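Local coordinates for glutaredoxin-like protein NrdH (PDB 1H75) that probably carries electrons, through a redox-active disulfide, to the ribonucleotide reductase system NrdEF, at residues I3-R8 with H15-A20; V54-L59 with N70-A75. One frame throughout, in Å; residues are numbered along the deposited sequence.

Contact 1: residues I3-R8 with H15-A20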
loop_
_atom_site.group_PDB
_atom_site.type_symbol
_atom_site.label_atom_id
_atom_site.label_comp_id
_atom_site.label_asym_id
_atom_site.label_seq_id
_atom_site.Cartn_x
_atom_site.Cartn_y
_atom_site.Cartn_z
ATOM N N ILE A 3 -2.523 -7.926 2.661
ATOM C CA ILE A 3 -1.930 -6.587 2.560
ATOM C C ILE A 3 -1.961 -6.241 1.073
ATOM O O ILE A 3 -1.432 -6.991 0.247
ATOM C CB ILE A 3 -0.453 -6.568 3.015
ATOM C CG1 ILE A 3 -0.359 -7.002 4.477
ATOM C CG2 ILE A 3 0.145 -5.172 2.826
ATOM C CD1 ILE A 3 1.069 -7.212 4.951
ATOM N N THR A 4 -2.628 -5.151 0.720
ATOM C CA THR A 4 -2.678 -4.739 -0.676
ATOM C C THR A 4 -2.017 -3.376 -0.800
ATOM O O THR A 4 -2.297 -2.476 -0.001
ATOM C CB THR A 4 -4.125 -4.610 -1.174
ATOM O OG1 THR A 4 -4.802 -5.858 -1.002
ATOM C CG2 THR A 4 -4.154 -4.201 -2.636
ATOM N N ILE A 5 -1.130 -3.232 -1.782
ATOM C CA ILE A 5 -0.472 -1.947 -1.999
ATOM C C ILE A 5 -0.987 -1.419 -3.329
ATOM O O ILE A 5 -0.787 -2.073 -4.358
ATOM C CB ILE A 5 1.082 -2.067 -2.119
ATOM C CG1 ILE A 5 1.673 -2.733 -0.869
ATOM C CG2 ILE A 5 1.691 -0.683 -2.344
ATOM C CD1 ILE A 5 3.209 -2.934 -0.916
ATOM N N TYR A 6 -1.665 -0.270 -3.305
ATOM C CA TYR A 6 -2.162 0.356 -4.543
ATOM C C TYR A 6 -1.005 1.223 -4.995
ATOM O O TYR A 6 -0.558 2.130 -4.274
ATOM C CB TYR A 6 -3.431 1.166 -4.270
ATOM C CG TYR A 6 -4.586 0.234 -3.922
ATOM C CD1 TYR A 6 -4.861 -0.116 -2.597
ATOM C CD2 TYR A 6 -5.352 -0.359 -4.937
ATOM C CE1 TYR A 6 -5.874 -1.040 -2.289
ATOM C CE2 TYR A 6 -6.355 -1.274 -4.641
ATOM C CZ TYR A 6 -6.610 -1.610 -3.319
ATOM O OH TYR A 6 -7.594 -2.531 -3.053
ATOM N N THR A 7 -0.556 0.988 -6.226
ATOM C CA THR A 7 0.649 1.637 -6.694
ATOM C C THR A 7 0.635 2.256 -8.096
ATOM O O THR A 7 -0.352 2.166 -8.819
ATOM C CB THR A 7 1.774 0.572 -6.610
ATOM O OG1 THR A 7 3.052 1.175 -6.797
ATOM C CG2 THR A 7 1.538 -0.524 -7.675
ATOM N N ARG A 8 1.760 2.867 -8.457
ATOM C CA ARG A 8 1.955 3.515 -9.756
ATOM C C ARG A 8 3.437 3.391 -10.129
ATOM O O ARG A 8 4.294 3.381 -9.248
ATOM C CB ARG A 8 1.549 4.998 -9.651
ATOM C CG ARG A 8 2.125 5.909 -10.714
ATOM C CD ARG A 8 1.465 7.263 -10.661
ATOM N NE ARG A 8 0.042 7.203 -10.981
ATOM C CZ ARG A 8 -0.828 8.154 -10.653
ATOM N NH1 ARG A 8 -0.419 9.233 -9.993
ATOM N NH2 ARG A 8 -2.102 8.037 -10.990
ATOM N N HIS A 15 7.737 2.393 -4.391
ATOM C CA HIS A 15 8.865 1.464 -4.415
ATOM C C HIS A 15 9.445 1.302 -3.011
ATOM O O HIS A 15 9.759 0.178 -2.586
ATOM C CB HIS A 15 9.943 1.965 -5.391
ATOM C CG HIS A 15 11.113 1.040 -5.526
ATOM N ND1 HIS A 15 12.193 1.071 -4.667
ATOM C CD2 HIS A 15 11.358 0.037 -6.402
ATOM C CE1 HIS A 15 13.051 0.126 -5.010
ATOM N NE2 HIS A 15 12.568 -0.517 -6.058
ATOM N N ALA A 16 9.565 2.409 -2.276
ATOM C CA ALA A 16 10.099 2.349 -0.915
ATOM C C ALA A 16 9.224 1.428 -0.059
ATOM O O ALA A 16 9.716 0.630 0.748
ATOM C CB ALA A 16 10.138 3.739 -0.302
ATOM N N THR A 17 7.916 1.543 -0.240
ATOM C CA THR A 17 6.980 0.722 0.525
ATOM C C THR A 17 7.116 -0.770 0.218
ATOM O O THR A 17 7.127 -1.601 1.135
ATOM C CB THR A 17 5.534 1.199 0.255
ATOM O OG1 THR A 17 5.398 2.546 0.735
ATOM C CG2 THR A 17 4.517 0.281 0.954
ATOM N N LYS A 18 7.214 -1.114 -1.063
ATOM C CA LYS A 18 7.358 -2.502 -1.493
ATOM C C LYS A 18 8.639 -3.090 -0.899
ATOM O O LYS A 18 8.634 -4.179 -0.321
ATOM C CB LYS A 18 7.400 -2.572 -3.027
ATOM C CG LYS A 18 7.785 -3.927 -3.605
ATOM C CD LYS A 18 7.779 -3.875 -5.137
ATOM C CE LYS A 18 8.359 -5.140 -5.756
ATOM N NZ LYS A 18 8.289 -5.093 -7.246
ATOM N N ARG A 19 9.730 -2.358 -1.053
ATOM C CA ARG A 19 11.028 -2.772 -0.536
ATOM C C ARG A 19 10.982 -2.966 0.984
ATOM O O ARG A 19 11.555 -3.919 1.515
ATOM C CB ARG A 19 12.083 -1.716 -0.878
ATOM C CG ARG A 19 13.479 -1.998 -0.320
ATOM C CD ARG A 19 14.241 -3.019 -1.158
ATOM N NE ARG A 19 13.595 -4.327 -1.176
ATOM C CZ ARG A 19 14.129 -5.415 -1.725
ATOM N NH1 ARG A 19 15.327 -5.348 -2.300
ATOM N NH2 ARG A 19 13.465 -6.565 -1.716
ATOM N N ALA A 20 10.309 -2.056 1.680
ATOM C CA ALA A 20 10.209 -2.137 3.138
ATOM C C ALA A 20 9.457 -3.397 3.544
ATOM O O ALA A 20 9.830 -4.077 4.522
ATOM C CB ALA A 20 9.501 -0.905 3.686
#
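I5 reaches across to T17 inside the beta-alpha-beta unit that opens this thioredoxin-type fold: strand 3-7, helix 12-23, then strand 29-32 running parallel to the first. The helix lies over one face of the sheet, and the nearest CA atoms, those of I5 and K18, are 7.9 Å apart. That gap is bridged by apolar atoms, with no hydrogen bond passing from strand to helix.

The apolar contact is methyl to methyl. I5 CD1 sits 3.9 Å from T17 CG2, and the two side chains pass alongside one another, heading opposite ways. I5 can reach that far because its outer branch is extended, CD1 anti to CA (chi2 178°), which carries the methyl away from the sheet. The same CD1 lies 4.2 Å from CA of K18, so the isoleucine tip also meets the helix backbone. K18 contributes little more, since its extended chain leads its amino end away from the strand. M21, one turn on from T17, and F28 also touch I5, while F64 packs on T17. On the other face of the sheet, the CG2 methyl of T4 lies 3.5 Å above the plane of the Y6 ring, toward its rim.

The polar bonds run along each element or to other partners. R19 N donates to H15 O at 3.0 Å, ordinary helix pairing. C11, just before this helix, and C14, in its first turn, are probably the redox-active pair, and T7 touches C14. T17 divides its two branches between core and helix: with chi1 at -64°, CG2 stands anti to the backbone N and faces I5, while OG1 stays beside that N and hydrogen-bonds to Q13 O.

Contact 2: residues V54-L59 with N70-A75; sequences VIAGDL and NRLHPA
L59 lays both methyls against R71, and CD1 more loosely against L72. CD2 of L59 rests over one face of the R71 guanidinium, 3.4 Å above its plane and offset toward the rim, with NH2 of R71 at 3.6 Å. CD1 of L59 meets the start of the same side chain, 3.9 Å from R71 CB, so the arginine is touched at both ends. With a bend at chi3 (56°), the guanidinium lies across the CD2 methyl of the leucine. Next to this more exposed pair is a more buried one: L72 CD2 stands 3.7 Å from A56 CB and 4.2 Å from L59 CD1.

A tight hairpin places A56 and L59 together. Its type II' turn runs from A56 to L59, with G57 at a positive phi, and is closed by A56 N to L59 O and L59 N to A56 O, both 2.9 Å. Across the contact, the 3-10 segment 70-72 presents R71 and L72 as consecutive residues. The contact thus joins the hairpin of strands 53-56 and 59-62 to the segment following helix 66-69, where L72 also packs on I3, on M21 of helix 12-23 and on W61.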
loop_
_atom_site.group_PDB
_atom_site.type_symbol
_atom_site.label_atom_id
_atom_site.label_comp_id
_atom_site.label_asym_id
_atom_site.label_seq_id
_atom_site.Cartn_x
_atom_site.Cartn_y
_atom_site.Cartn_z
ATOM N N VAL A 54 -1.947 1.793 1.148
ATOM C CA VAL A 54 -1.834 0.449 1.684
ATOM C C VAL A 54 -3.073 0.143 2.483
ATOM O O VAL A 54 -3.491 0.952 3.327
ATOM C CB VAL A 54 -0.617 0.287 2.634
ATOM C CG1 VAL A 54 -0.637 -1.106 3.255
ATOM C CG2 VAL A 54 0.676 0.530 1.886
ATOM N N ILE A 55 -3.689 -0.997 2.194
ATOM C CA ILE A 55 -4.883 -1.428 2.926
ATOM C C ILE A 55 -4.543 -2.791 3.512
ATOM O O ILE A 55 -4.147 -3.714 2.789
ATOM C CB ILE A 55 -6.139 -1.585 2.002
ATOM C CG1 ILE A 55 -6.490 -0.268 1.320
ATOM C CG2 ILE A 55 -7.324 -2.110 2.818
ATOM C CD1 ILE A 55 -6.688 0.915 2.246
ATOM N N ALA A 56 -4.699 -2.925 4.823
ATOM C CA ALA A 56 -4.376 -4.174 5.486
ATOM C C ALA A 56 -5.246 -4.308 6.729
ATOM O O ALA A 56 -5.056 -3.609 7.719
ATOM C CB ALA A 56 -2.895 -4.177 5.858
ATOM N N GLY A 57 -6.219 -5.210 6.673
ATOM C CA GLY A 57 -7.100 -5.345 7.815
ATOM C C GLY A 57 -7.826 -4.028 8.040
ATOM O O GLY A 57 -8.413 -3.486 7.108
ATOM N N ASP A 58 -7.756 -3.503 9.265
ATOM C CA ASP A 58 -8.411 -2.237 9.623
ATOM C C ASP A 58 -7.567 -1.012 9.294
ATOM O O ASP A 58 -8.042 0.111 9.438
ATOM C CB ASP A 58 -8.693 -2.143 11.127
ATOM C CG ASP A 58 -9.696 -3.159 11.624
ATOM O OD1 ASP A 58 -10.476 -3.719 10.821
ATOM O OD2 ASP A 58 -9.695 -3.366 12.854
ATOM N N LEU A 59 -6.311 -1.225 8.908
ATOM C CA LEU A 59 -5.410 -0.118 8.610
ATOM C C LEU A 59 -5.465 0.308 7.149
ATOM O O LEU A 59 -5.609 -0.518 6.258
ATOM C CB LEU A 59 -3.973 -0.515 8.955
ATOM C CG LEU A 59 -3.785 -1.038 10.383
ATOM C CD1 LEU A 59 -2.315 -1.329 10.639
ATOM C CD2 LEU A 59 -4.273 -0.011 11.387
ATOM N N ASN A 70 5.379 -1.032 10.031
ATOM C CA ASN A 70 5.784 -1.786 11.200
ATOM C C ASN A 70 4.599 -2.322 11.978
ATOM O O ASN A 70 4.761 -3.238 12.782
ATOM C CB ASN A 70 6.690 -0.944 12.100
ATOM C CG ASN A 70 8.111 -0.917 11.602
ATOM O OD1 ASN A 70 8.513 -1.767 10.797
ATOM N ND2 ASN A 70 8.889 0.046 12.074
ATOM N N ARG A 71 3.405 -1.775 11.735
ATOM C CA ARG A 71 2.225 -2.290 12.427
ATOM C C ARG A 71 1.704 -3.578 11.785
ATOM O O ARG A 71 0.752 -4.173 12.282
ATOM C CB ARG A 71 1.120 -1.231 12.470
ATOM C CG ARG A 71 1.521 -0.032 13.324
ATOM C CD ARG A 71 0.356 0.922 13.543
ATOM N NE ARG A 71 -0.775 0.213 14.131
ATOM C CZ ARG A 71 -2.001 0.709 14.244
ATOM N NH1 ARG A 71 -2.272 1.929 13.810
ATOM N NH2 ARG A 71 -2.963 -0.037 14.782
ATOM N N LEU A 72 2.339 -4.002 10.695
ATOM C CA LEU A 72 1.946 -5.219 9.989
ATOM C C LEU A 72 2.698 -6.485 10.437
ATOM O O LEU A 72 2.469 -7.559 9.882
ATOM C CB LEU A 72 2.159 -5.036 8.479
ATOM C CG LEU A 72 1.411 -3.835 7.882
ATOM C CD1 LEU A 72 1.666 -3.786 6.381
ATOM C CD2 LEU A 72 -0.079 -3.938 8.183
ATOM N N HIS A 73 3.593 -6.368 11.418
ATOM C CA HIS A 73 4.336 -7.544 11.872
ATOM C C HIS A 73 3.346 -8.563 12.397
ATOM O O HIS A 73 2.375 -8.228 13.069
ATOM C CB HIS A 73 5.396 -7.177 12.924
ATOM C CG HIS A 73 6.649 -6.610 12.328
ATOM N ND1 HIS A 73 7.447 -7.328 11.464
ATOM C CD2 HIS A 73 7.221 -5.385 12.439
ATOM C CE1 HIS A 73 8.451 -6.570 11.062
ATOM N NE2 HIS A 73 8.335 -5.388 11.640
ATOM N N PRO A 74 3.587 -9.836 12.096
ATOM C CA PRO A 74 2.651 -10.865 12.552
ATOM C C PRO A 74 2.543 -11.120 14.050
ATOM O O PRO A 74 3.515 -11.039 14.791
ATOM C CB PRO A 74 3.091 -12.105 11.766
ATOM C CG PRO A 74 4.574 -11.919 11.640
ATOM C CD PRO A 74 4.714 -10.414 11.340
ATOM N N ALA A 75 1.326 -11.425 14.481
ATOM C CA ALA A 75 1.071 -11.741 15.883
ATOM C C ALA A 75 1.592 -13.159 16.149
ATOM O O ALA A 75 1.769 -13.949 15.217
ATOM C CB ALA A 75 -0.426 -11.670 16.167
#

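How the contacts relate
Both contacts reach the same sheet, through neighbouring antiparallel strands 3-7 and 53-56; their centres lie about 13 Å apart. Across the seam T4 N is 2.9 Å from I55 O, a probable backbone hydrogen bond. On the face bearing helix 12-23, I3 CD1 reaches L72 CD1 at 3.8 Å, and V54 CG2 comes within 4.0 Å of T17 CG2, so residues of each contact touch the other. M21 of helix 12-23 lies against both contacts. Contact 1 is the one beside the probable redox centre, C11 and C14; contact 2 lies where the hairpin meets the segment after helix 66-69.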